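Hepatocyte growth factor-regulated tyrosine kinase substrate (Drosophila melanogaster, PDB 1DVP) promotes degradation of active tyrosine kinase receptors, probably by sorting them into multivesicular bodies, binds ubiquitin and phosphatidylinositol, and is essential for endosome membrane invagination. Local coordinates at residues P56-E67 against H99-L109; H78-C87 against F117-I126. One frame throughout, in Å; residues are numbered along the deposited sequence.

Contact 1 of 2, residues P56-E67 against H99-L109; sequences PHSSCYSLLVLE and HENVRQKMLEL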
loop_
_atom_site.group_PDB
_atom_site.type_symbol
_atom_site.label_atom_id
_atom_site.label_comp_id
_atom_site.label_asym_id
_atom_site.label_seq_id
_atom_site.Cartn_x
_atom_site.Cartn_y
_atom_site.Cartn_z
ATOM N N PRO A 56 14.108 -35.901 -10.177
ATOM C CA PRO A 56 14.053 -35.400 -8.795
ATOM C C PRO A 56 13.476 -33.995 -8.688
ATOM O O PRO A 56 12.806 -33.686 -7.712
ATOM C CB PRO A 56 15.512 -35.456 -8.348
ATOM C CG PRO A 56 16.253 -35.094 -9.639
ATOM C CD PRO A 56 15.503 -35.926 -10.673
ATOM N N HIS A 57 13.768 -33.150 -9.677
ATOM C CA HIS A 57 13.264 -31.771 -9.701
ATOM C C HIS A 57 11.757 -31.728 -10.015
ATOM O O HIS A 57 11.004 -31.067 -9.309
ATOM C CB HIS A 57 14.055 -30.933 -10.705
ATOM C CG HIS A 57 15.536 -30.992 -10.486
ATOM N ND1 HIS A 57 16.381 -31.718 -11.300
ATOM C CD2 HIS A 57 16.311 -30.482 -9.498
ATOM C CE1 HIS A 57 17.611 -31.653 -10.820
ATOM N NE2 HIS A 57 17.594 -30.912 -9.729
ATOM N N SER A 58 11.327 -32.436 -11.058
ATOM C CA SER A 58 9.910 -32.503 -11.390
ATOM C C SER A 58 9.104 -33.072 -10.209
ATOM O O SER A 58 7.999 -32.594 -9.862
ATOM C CB SER A 58 9.673 -33.404 -12.604
ATOM O OG SER A 58 10.250 -32.866 -13.775
ATOM N N SER A 59 9.646 -34.121 -9.602
ATOM C CA SER A 59 8.975 -34.769 -8.482
ATOM C C SER A 59 8.845 -33.829 -7.288
ATOM O O SER A 59 7.798 -33.757 -6.656
ATOM C CB SER A 59 9.733 -36.031 -8.080
ATOM O OG SER A 59 9.268 -36.536 -6.850
ATOM N N CYS A 60 9.898 -33.087 -6.987
ATOM C CA CYS A 60 9.823 -32.198 -5.858
ATOM C C CYS A 60 8.949 -30.986 -6.151
ATOM O O CYS A 60 8.293 -30.474 -5.248
ATOM C CB CYS A 60 11.216 -31.740 -5.429
ATOM S SG CYS A 60 11.189 -31.128 -3.736
ATOM N N TYR A 61 8.970 -30.524 -7.399
ATOM C CA TYR A 61 8.152 -29.401 -7.810
ATOM C C TYR A 61 6.663 -29.752 -7.665
ATOM O O TYR A 61 5.880 -28.911 -7.197
ATOM C CB TYR A 61 8.455 -28.992 -9.269
ATOM C CG TYR A 61 9.596 -28.002 -9.438
ATOM C CD1 TYR A 61 9.823 -26.983 -8.504
ATOM C CD2 TYR A 61 10.424 -28.063 -10.548
ATOM C CE1 TYR A 61 10.856 -26.057 -8.672
ATOM C CE2 TYR A 61 11.458 -27.156 -10.744
ATOM C CZ TYR A 61 11.683 -26.154 -9.806
ATOM O OH TYR A 61 12.768 -25.300 -9.985
ATOM N N SER A 62 6.281 -30.982 -8.034
ATOM C CA SER A 62 4.884 -31.388 -7.929
ATOM C C SER A 62 4.459 -31.340 -6.459
ATOM O O SER A 62 3.306 -31.100 -6.181
ATOM C CB SER A 62 4.619 -32.792 -8.544
ATOM O OG SER A 62 4.944 -33.858 -7.663
ATOM N N LEU A 63 5.399 -31.535 -5.530
ATOM C CA LEU A 63 5.089 -31.445 -4.104
ATOM C C LEU A 63 4.786 -29.985 -3.744
ATOM O O LEU A 63 3.952 -29.709 -2.883
ATOM C CB LEU A 63 6.255 -31.973 -3.243
ATOM C CG LEU A 63 6.437 -33.491 -3.358
ATOM C CD1 LEU A 63 7.599 -33.969 -2.513
ATOM C CD2 LEU A 63 5.139 -34.183 -2.907
ATOM N N LEU A 64 5.500 -29.061 -4.391
ATOM C CA LEU A 64 5.282 -27.636 -4.189
ATOM C C LEU A 64 3.871 -27.298 -4.729
ATOM O O LEU A 64 3.120 -26.546 -4.102
ATOM C CB LEU A 64 6.351 -26.841 -4.954
ATOM C CG LEU A 64 6.217 -25.322 -4.841
ATOM C CD1 LEU A 64 6.218 -24.874 -3.363
ATOM C CD2 LEU A 64 7.339 -24.657 -5.603
ATOM N N VAL A 65 3.504 -27.856 -5.885
ATOM C CA VAL A 65 2.178 -27.599 -6.434
ATOM C C VAL A 65 1.144 -28.071 -5.404
ATOM O O VAL A 65 0.161 -27.389 -5.116
ATOM C CB VAL A 65 1.975 -28.337 -7.808
ATOM C CG1 VAL A 65 0.497 -28.258 -8.276
ATOM C CG2 VAL A 65 2.897 -27.711 -8.847
ATOM N N LEU A 66 1.385 -29.248 -4.843
ATOM C CA LEU A 66 0.493 -29.819 -3.842
ATOM C C LEU A 66 0.371 -28.933 -2.597
ATOM O O LEU A 66 -0.714 -28.707 -2.098
ATOM C CB LEU A 66 1.016 -31.206 -3.442
ATOM C CG LEU A 66 -0.017 -32.301 -3.101
ATOM C CD1 LEU A 66 0.714 -33.343 -2.227
ATOM C CD2 LEU A 66 -1.280 -31.755 -2.395
ATOM N N GLU A 67 1.484 -28.429 -2.095
ATOM C CA GLU A 67 1.468 -27.558 -0.929
ATOM C C GLU A 67 0.571 -26.336 -1.193
ATOM O O GLU A 67 -0.194 -25.899 -0.329
ATOM C CB GLU A 67 2.887 -27.115 -0.621
ATOM C CG GLU A 67 3.048 -26.085 0.520
ATOM C CD GLU A 67 4.521 -25.677 0.663
ATOM O OE1 GLU A 67 5.356 -26.286 -0.065
ATOM O OE2 GLU A 67 4.851 -24.773 1.467
ATOM N N HIS A 99 15.065 -40.121 -4.355
ATOM C CA HIS A 99 15.556 -38.780 -4.092
ATOM C C HIS A 99 15.227 -38.315 -2.692
ATOM O O HIS A 99 14.051 -38.249 -2.293
ATOM C CB HIS A 99 14.963 -37.828 -5.106
ATOM C CG HIS A 99 14.523 -38.495 -6.369
ATOM N ND1 HIS A 99 15.411 -38.962 -7.311
ATOM C CD2 HIS A 99 13.282 -38.742 -6.859
ATOM C CE1 HIS A 99 14.737 -39.460 -8.334
ATOM N NE2 HIS A 99 13.443 -39.338 -8.085
ATOM N N GLU A 100 16.287 -37.981 -1.959
ATOM C CA GLU A 100 16.195 -37.521 -0.583
ATOM C C GLU A 100 15.512 -36.159 -0.534
ATOM O O GLU A 100 14.734 -35.889 0.372
ATOM C CB GLU A 100 17.597 -37.413 0.024
ATOM C CG GLU A 100 17.655 -36.959 1.477
ATOM C CD GLU A 100 17.097 -37.978 2.442
ATOM O OE1 GLU A 100 17.069 -37.693 3.662
ATOM O OE2 GLU A 100 16.678 -39.067 1.999
ATOM N N ASN A 101 15.814 -35.306 -1.514
ATOM C CA ASN A 101 15.215 -33.968 -1.583
ATOM C C ASN A 101 13.684 -34.107 -1.605
ATOM O O ASN A 101 12.961 -33.287 -1.028
ATOM C CB ASN A 101 15.694 -33.234 -2.850
ATOM C CG ASN A 101 15.034 -33.768 -4.112
ATOM O OD1 ASN A 101 14.970 -34.984 -4.320
ATOM N ND2 ASN A 101 14.539 -32.862 -4.961
ATOM N N VAL A 102 13.213 -35.156 -2.272
ATOM C CA VAL A 102 11.790 -35.439 -2.375
ATOM C C VAL A 102 11.242 -35.907 -1.027
ATOM O O VAL A 102 10.156 -35.488 -0.603
ATOM C CB VAL A 102 11.514 -36.546 -3.409
ATOM C CG1 VAL A 102 10.021 -36.797 -3.500
ATOM C CG2 VAL A 102 12.073 -36.157 -4.764
ATOM N N ARG A 103 11.992 -36.797 -0.369
ATOM C CA ARG A 103 11.604 -37.345 0.927
ATOM C C ARG A 103 11.553 -36.267 2.030
ATOM O O ARG A 103 10.641 -36.274 2.878
ATOM C CB ARG A 103 12.571 -38.465 1.333
ATOM C CG ARG A 103 12.542 -38.762 2.819
ATOM C CD ARG A 103 13.490 -39.907 3.180
ATOM N NE ARG A 103 13.290 -41.038 2.282
ATOM C CZ ARG A 103 14.091 -41.344 1.266
ATOM N NH1 ARG A 103 15.170 -40.612 1.010
ATOM N NH2 ARG A 103 13.794 -42.377 0.492
ATOM N N GLN A 104 12.532 -35.362 2.006
ATOM C CA GLN A 104 12.607 -34.261 2.962
ATOM C C GLN A 104 11.418 -33.311 2.801
ATOM O O GLN A 104 10.820 -32.871 3.787
ATOM C CB GLN A 104 13.904 -33.465 2.787
ATOM C CG GLN A 104 15.125 -34.113 3.438
ATOM C CD GLN A 104 14.767 -34.818 4.733
ATOM O OE1 GLN A 104 14.505 -36.007 4.728
ATOM N NE2 GLN A 104 14.726 -34.082 5.835
ATOM N N LYS A 105 11.068 -33.016 1.556
ATOM C CA LYS A 105 9.967 -32.102 1.300
ATOM C C LYS A 105 8.654 -32.707 1.762
ATOM O O LYS A 105 7.800 -32.010 2.308
ATOM C CB LYS A 105 9.906 -31.737 -0.195
ATOM C CG LYS A 105 8.795 -30.742 -0.559
ATOM C CD LYS A 105 8.957 -29.386 0.140
ATOM C CE LYS A 105 7.721 -28.499 -0.123
ATOM N NZ LYS A 105 7.896 -27.112 0.396
ATOM N N MET A 106 8.496 -34.010 1.565
ATOM C CA MET A 106 7.259 -34.671 1.973
ATOM C C MET A 106 7.137 -34.713 3.499
ATOM O O MET A 106 6.039 -34.553 4.052
ATOM C CB MET A 106 7.197 -36.086 1.406
ATOM C CG MET A 106 5.855 -36.791 1.571
ATOM S SD MET A 106 4.454 -36.042 0.623
ATOM C CE MET A 106 3.740 -35.068 1.894
ATOM N N LEU A 107 8.268 -34.930 4.169
ATOM C CA LEU A 107 8.313 -34.996 5.620
ATOM C C LEU A 107 7.912 -33.642 6.180
ATOM O O LEU A 107 7.145 -33.555 7.129
ATOM C CB LEU A 107 9.719 -35.391 6.092
ATOM C CG LEU A 107 9.852 -36.782 6.765
ATOM C CD1 LEU A 107 8.643 -37.678 6.473
ATOM C CD2 LEU A 107 11.162 -37.436 6.301
ATOM N N GLU A 108 8.440 -32.585 5.584
ATOM C CA GLU A 108 8.098 -31.220 5.983
ATOM C C GLU A 108 6.580 -30.945 5.811
ATOM O O GLU A 108 5.948 -30.405 6.710
ATOM C CB GLU A 108 8.916 -30.231 5.130
ATOM C CG GLU A 108 8.484 -28.748 5.178
ATOM C CD GLU A 108 8.928 -27.990 3.903
ATOM O OE1 GLU A 108 8.060 -27.460 3.179
ATOM O OE2 GLU A 108 10.150 -27.950 3.614
ATOM N N LEU A 109 6.008 -31.342 4.675
ATOM C CA LEU A 109 4.589 -31.110 4.387
ATOM C C LEU A 109 3.705 -31.854 5.379
ATOM O O LEU A 109 2.748 -31.302 5.907
ATOM C CB LEU A 109 4.240 -31.521 2.939
ATOM C CG LEU A 109 4.929 -30.704 1.812
ATOM C CD1 LEU A 109 4.459 -31.192 0.460
ATOM C CD2 LEU A 109 4.630 -29.221 1.933
#
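One face of the His99 imidazole is taken by Pro56: CA lies over the middle of the ring, and CB makes a CH-pi contact 3.9 Å from the His99 centroid. The neighbouring amide, that of Asn101, sends ND2 to Pro56 O in a weak hydrogen bond of 3.4 Å, nearly straight at 172°, while the same nitrogen lies against Cys60 CB. These contacts pin the start of helix 100-109 beside the start of helix 56-67.

Further along, the packing is knobs-into-holes. Val102 settles among Pro56, Ser59, Cys60 and Leu63, its CG1 3.4 Å from Ser59 OG, a hydroxyl already bonded to the backbone of Met51. In return Leu63 enters the hole made by Val102, Lys105, Met106 and Leu109; its CD1 meets Val102 CG1 at 3.9 Å and its CD2 reaches Met106 SD.

Lys105 bends at chi2, so that CG packs on Leu63 CB while the chain runs on to the carboxylates. There NZ grips Glu67 OE1 at 2.7 Å, on the syn side but 27° out of plane, and Glu108 OE1 at 2.8 Å. With methionine at this position, Glu67 and Glu108, whose OE1 atoms stand 4.4 Å apart, would probably be left facing each other without the cation between them.

The axes of the two segments come within 9.1 Å of each other and run nearly parallel (11°); this is one of the side-by-side helix packings from which the right-handed superhelix of a VHS domain is built.

Contact 2 of 2, residues H78-C87 against F117-I126; sequences HEEVFTKENC and FRSSDKYQAI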
loop_
_atom_site.group_PDB
_atom_site.type_symbol
_atom_site.label_atom_id
_atom_site.label_comp_id
_atom_site.label_asym_id
_atom_site.label_seq_id
_atom_site.Cartn_x
_atom_site.Cartn_y
_atom_site.Cartn_z
ATOM N N HIS A 78 -8.843 -30.191 0.618
ATOM C CA HIS A 78 -8.502 -30.852 1.872
ATOM C C HIS A 78 -9.182 -32.204 2.009
ATOM O O HIS A 78 -8.592 -33.172 2.470
ATOM C CB HIS A 78 -8.882 -29.951 3.047
ATOM C CG HIS A 78 -8.207 -28.608 3.013
ATOM N ND1 HIS A 78 -8.600 -27.555 3.812
ATOM C CD2 HIS A 78 -7.149 -28.161 2.293
ATOM C CE1 HIS A 78 -7.812 -26.519 3.584
ATOM N NE2 HIS A 78 -6.923 -26.863 2.670
ATOM N N GLU A 79 -10.426 -32.273 1.580
ATOM C CA GLU A 79 -11.170 -33.513 1.681
ATOM C C GLU A 79 -10.696 -34.542 0.675
ATOM O O GLU A 79 -10.676 -35.736 0.978
ATOM C CB GLU A 79 -12.653 -33.218 1.509
ATOM C CG GLU A 79 -13.185 -32.424 2.677
ATOM C CD GLU A 79 -14.434 -31.638 2.349
ATOM O OE1 GLU A 79 -14.851 -30.840 3.217
ATOM O OE2 GLU A 79 -14.993 -31.804 1.237
ATOM N N GLU A 80 -10.301 -34.083 -0.506
ATOM C CA GLU A 80 -9.819 -34.980 -1.538
ATOM C C GLU A 80 -8.484 -35.547 -1.132
ATOM O O GLU A 80 -8.218 -36.727 -1.331
ATOM C CB GLU A 80 -9.612 -34.242 -2.869
ATOM C CG GLU A 80 -8.814 -35.068 -3.893
ATOM C CD GLU A 80 -9.628 -36.204 -4.501
ATOM O OE1 GLU A 80 -9.047 -37.229 -4.927
ATOM O OE2 GLU A 80 -10.865 -36.065 -4.566
ATOM N N VAL A 81 -7.657 -34.682 -0.552
ATOM C CA VAL A 81 -6.303 -35.032 -0.157
ATOM C C VAL A 81 -6.032 -35.816 1.146
ATOM O O VAL A 81 -5.377 -36.868 1.107
ATOM C CB VAL A 81 -5.425 -33.749 -0.130
ATOM C CG1 VAL A 81 -4.072 -34.052 0.448
ATOM C CG2 VAL A 81 -5.299 -33.167 -1.546
ATOM N N PHE A 82 -6.509 -35.299 2.280
ATOM C CA PHE A 82 -6.240 -35.904 3.577
ATOM C C PHE A 82 -7.167 -37.045 3.983
ATOM O O PHE A 82 -8.024 -36.904 4.867
ATOM C CB PHE A 82 -6.232 -34.811 4.657
ATOM C CG PHE A 82 -5.246 -33.702 4.377
ATOM C CD1 PHE A 82 -5.676 -32.394 4.231
ATOM C CD2 PHE A 82 -3.889 -33.981 4.223
ATOM C CE1 PHE A 82 -4.764 -31.371 3.931
ATOM C CE2 PHE A 82 -2.967 -32.970 3.922
ATOM C CZ PHE A 82 -3.399 -31.670 3.776
ATOM N N THR A 83 -7.009 -38.164 3.298
ATOM C CA THR A 83 -7.773 -39.336 3.615
ATOM C C THR A 83 -6.754 -40.324 4.158
ATOM O O THR A 83 -5.533 -40.106 4.101
ATOM C CB THR A 83 -8.443 -39.970 2.376
ATOM O OG1 THR A 83 -7.446 -40.374 1.432
ATOM C CG2 THR A 83 -9.405 -39.002 1.726
ATOM N N LYS A 84 -7.281 -41.414 4.684
ATOM C CA LYS A 84 -6.496 -42.488 5.231
ATOM C C LYS A 84 -5.493 -42.994 4.199
ATOM O O LYS A 84 -4.282 -42.971 4.429
ATOM C CB LYS A 84 -7.454 -43.602 5.640
ATOM C CG LYS A 84 -8.744 -43.650 4.766
ATOM C CD LYS A 84 -8.462 -44.021 3.300
ATOM C CE LYS A 84 -9.717 -44.096 2.441
ATOM N NZ LYS A 84 -10.392 -42.773 2.202
ATOM N N GLU A 85 -5.995 -43.438 3.050
ATOM C CA GLU A 85 -5.102 -43.966 2.046
ATOM C C GLU A 85 -4.055 -42.939 1.637
ATOM O O GLU A 85 -2.866 -43.204 1.753
ATOM C CB GLU A 85 -5.890 -44.519 0.840
ATOM C CG GLU A 85 -6.994 -43.652 0.276
ATOM C CD GLU A 85 -7.910 -44.427 -0.689
ATOM O OE1 GLU A 85 -7.397 -45.278 -1.470
ATOM O OE2 GLU A 85 -9.149 -44.188 -0.679
ATOM N N ASN A 86 -4.481 -41.754 1.207
ATOM C CA ASN A 86 -3.524 -40.732 0.794
ATOM C C ASN A 86 -2.418 -40.424 1.805
ATOM O O ASN A 86 -1.266 -40.226 1.430
ATOM C CB ASN A 86 -4.260 -39.461 0.414
ATOM C CG ASN A 86 -5.038 -39.619 -0.857
ATOM O OD1 ASN A 86 -4.567 -40.264 -1.803
ATOM N ND2 ASN A 86 -6.225 -39.022 -0.913
ATOM N N CYS A 87 -2.749 -40.404 3.086
ATOM C CA CYS A 87 -1.735 -40.114 4.085
ATOM C C CYS A 87 -0.771 -41.280 4.183
ATOM O O CYS A 87 0.420 -41.100 4.435
ATOM C CB CYS A 87 -2.382 -39.852 5.440
ATOM S SG CYS A 87 -3.364 -38.354 5.454
ATOM N N PHE A 117 -3.782 -28.334 10.438
ATOM C CA PHE A 117 -5.124 -28.810 10.774
ATOM C C PHE A 117 -5.233 -29.387 12.184
ATOM O O PHE A 117 -6.112 -30.221 12.440
ATOM C CB PHE A 117 -5.584 -29.864 9.758
ATOM C CG PHE A 117 -5.571 -29.368 8.351
ATOM C CD1 PHE A 117 -4.407 -29.433 7.593
ATOM C CD2 PHE A 117 -6.700 -28.769 7.805
ATOM C CE1 PHE A 117 -4.367 -28.912 6.319
ATOM C CE2 PHE A 117 -6.668 -28.239 6.518
ATOM C CZ PHE A 117 -5.490 -28.315 5.776
ATOM N N ARG A 118 -4.365 -28.934 13.089
ATOM C CA ARG A 118 -4.345 -29.444 14.448
ATOM C C ARG A 118 -5.672 -29.313 15.206
ATOM O O ARG A 118 -6.006 -30.189 16.012
ATOM C CB ARG A 118 -3.211 -28.802 15.269
ATOM C CG ARG A 118 -3.417 -27.358 15.684
ATOM C CD ARG A 118 -2.160 -26.794 16.378
ATOM N NE ARG A 118 -1.812 -27.526 17.594
ATOM C CZ ARG A 118 -0.725 -27.297 18.335
ATOM N NH1 ARG A 118 0.143 -26.354 17.992
ATOM N NH2 ARG A 118 -0.511 -28.011 19.437
ATOM N N SER A 119 -6.431 -28.255 14.928
ATOM C CA SER A 119 -7.709 -28.016 15.605
ATOM C C SER A 119 -8.944 -28.341 14.767
ATOM O O SER A 119 -10.065 -27.891 15.069
ATOM C CB SER A 119 -7.779 -26.567 16.060
ATOM O OG SER A 119 -6.818 -26.328 17.073
ATOM N N SER A 120 -8.731 -29.121 13.716
ATOM C CA SER A 120 -9.786 -29.523 12.807
ATOM C C SER A 120 -10.231 -30.959 13.063
ATOM O O SER A 120 -9.402 -31.882 13.142
ATOM C CB SER A 120 -9.309 -29.397 11.358
ATOM O OG SER A 120 -10.249 -29.989 10.476
ATOM N N ASP A 121 -11.546 -31.136 13.172
ATOM C CA ASP A 121 -12.132 -32.454 13.394
ATOM C C ASP A 121 -11.874 -33.341 12.175
ATOM O O ASP A 121 -11.253 -34.411 12.287
ATOM C CB ASP A 121 -13.650 -32.338 13.641
ATOM C CG ASP A 121 -14.036 -32.562 15.105
ATOM O OD1 ASP A 121 -13.464 -33.471 15.752
ATOM O OD2 ASP A 121 -14.928 -31.845 15.609
ATOM N N LYS A 122 -12.336 -32.887 11.014
ATOM C CA LYS A 122 -12.170 -33.637 9.766
ATOM C C LYS A 122 -10.782 -34.254 9.498
ATOM O O LYS A 122 -10.691 -35.399 9.043
ATOM C CB LYS A 122 -12.587 -32.761 8.568
ATOM C CG LYS A 122 -14.110 -32.643 8.367
ATOM C CD LYS A 122 -14.502 -31.932 7.067
ATOM C CE LYS A 122 -14.146 -30.442 7.068
ATOM N NZ LYS A 122 -14.938 -29.628 8.044
ATOM N N TYR A 123 -9.704 -33.531 9.801
ATOM C CA TYR A 123 -8.367 -34.059 9.522
ATOM C C TYR A 123 -7.569 -34.457 10.763
ATOM O O TYR A 123 -7.650 -33.793 11.812
ATOM C CB TYR A 123 -7.625 -33.031 8.658
ATOM C CG TYR A 123 -8.572 -32.422 7.644
ATOM C CD1 TYR A 123 -8.905 -31.067 7.694
ATOM C CD2 TYR A 123 -9.263 -33.230 6.741
ATOM C CE1 TYR A 123 -9.904 -30.539 6.891
ATOM C CE2 TYR A 123 -10.269 -32.710 5.934
ATOM C CZ TYR A 123 -10.588 -31.368 6.016
ATOM O OH TYR A 123 -11.603 -30.859 5.245
ATOM N N GLN A 124 -6.822 -35.564 10.648
ATOM C CA GLN A 124 -5.997 -36.091 11.750
ATOM C C GLN A 124 -5.169 -37.324 11.325
ATOM O O GLN A 124 -4.193 -37.711 11.985
ATOM C CB GLN A 124 -6.904 -36.418 12.941
ATOM C CG GLN A 124 -7.154 -37.905 13.205
ATOM C CD GLN A 124 -6.272 -38.444 14.328
ATOM O OE1 GLN A 124 -6.445 -39.583 14.792
ATOM N NE2 GLN A 124 -5.321 -37.627 14.770
ATOM N N ALA A 125 -5.576 -37.937 10.215
ATOM C CA ALA A 125 -4.874 -39.085 9.644
ATOM C C ALA A 125 -3.456 -38.617 9.353
ATOM O O ALA A 125 -2.529 -39.419 9.207
ATOM C CB ALA A 125 -5.547 -39.519 8.352
ATOM N N ILE A 126 -3.314 -37.294 9.255
ATOM C CA ILE A 126 -2.036 -36.660 9.005
ATOM C C ILE A 126 -1.239 -36.692 10.297
ATOM O O ILE A 126 -0.093 -37.130 10.296
ATOM C CB ILE A 126 -2.197 -35.176 8.576
ATOM C CG1 ILE A 126 -3.568 -34.944 7.959
ATOM C CG2 ILE A 126 -1.123 -34.818 7.560
ATOM C CD1 ILE A 126 -3.882 -33.493 7.763
#
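Phe82 is the hub, its ring held between Ile126 from across the contact and its own neighbour Val81. Ile126 CD1 sits over one face in a CH-pi contact, 3.8 Å from the Phe82 centroid, and Val81 CG1 lies against the opposite face. At the ring's far end Phe82 CE1 meets Phe117 CE1 at 3.5 Å, the two planes inclined at 57°. Trp113 adds an edge-to-face partner from helix 100-116.

Tyr123 lies beside this ring, its CD2 4.0 Å from Phe82 CB. With CG anti to the carbonyl carbon (chi1 -39°), the phenol reaches across the last turn of helix 74-81, where OH rests on His78 CB and, at 3.4 Å, on Glu79 CG, which lies at the edge of the tyrosine ring.

Phe117 turns its edge to the face of His78 in a T-shaped pair, centroids 4.7 Å apart and planes at 80°; its CZ stands over the centre of the imidazole. His78 NE2 bonds to the carbonyl of Val70, which helps fix the imidazole's rotation. Beyond the rings, Cys87 SG packs on Ala125 CB at 3.8 Å.

No hydrogen bond crosses between the segments. An aromatic cluster of His78, Phe82, Phe117 and Tyr123 instead joins the break between helices 74-81 and 84-96 to the loop leading into helix 125-135, near the C-terminal end of the VHS helical superhelix.

Both contacts belong to the VHS domain and lie away from the zinc sites of the FYVE finger. Contact 1 joins two nearly parallel helices, whereas contact 2 pairs a helix-to-helix break with a loop. They are tied along the chain: helix 56-72 leads into helix 74-81, helix 84-96 into helix 100-116, and their segments alternate in sequence. Their centres are 19 Å apart, and they do not touch. Both are partly buried; contact 1 has no fully exposed touching residue and carries its salt-bridge network within the interface, beside aliphatic interlocking, whereas contact 2 has a buried aromatic centre, with charged Glu79 and Lys122 at its exposed margin.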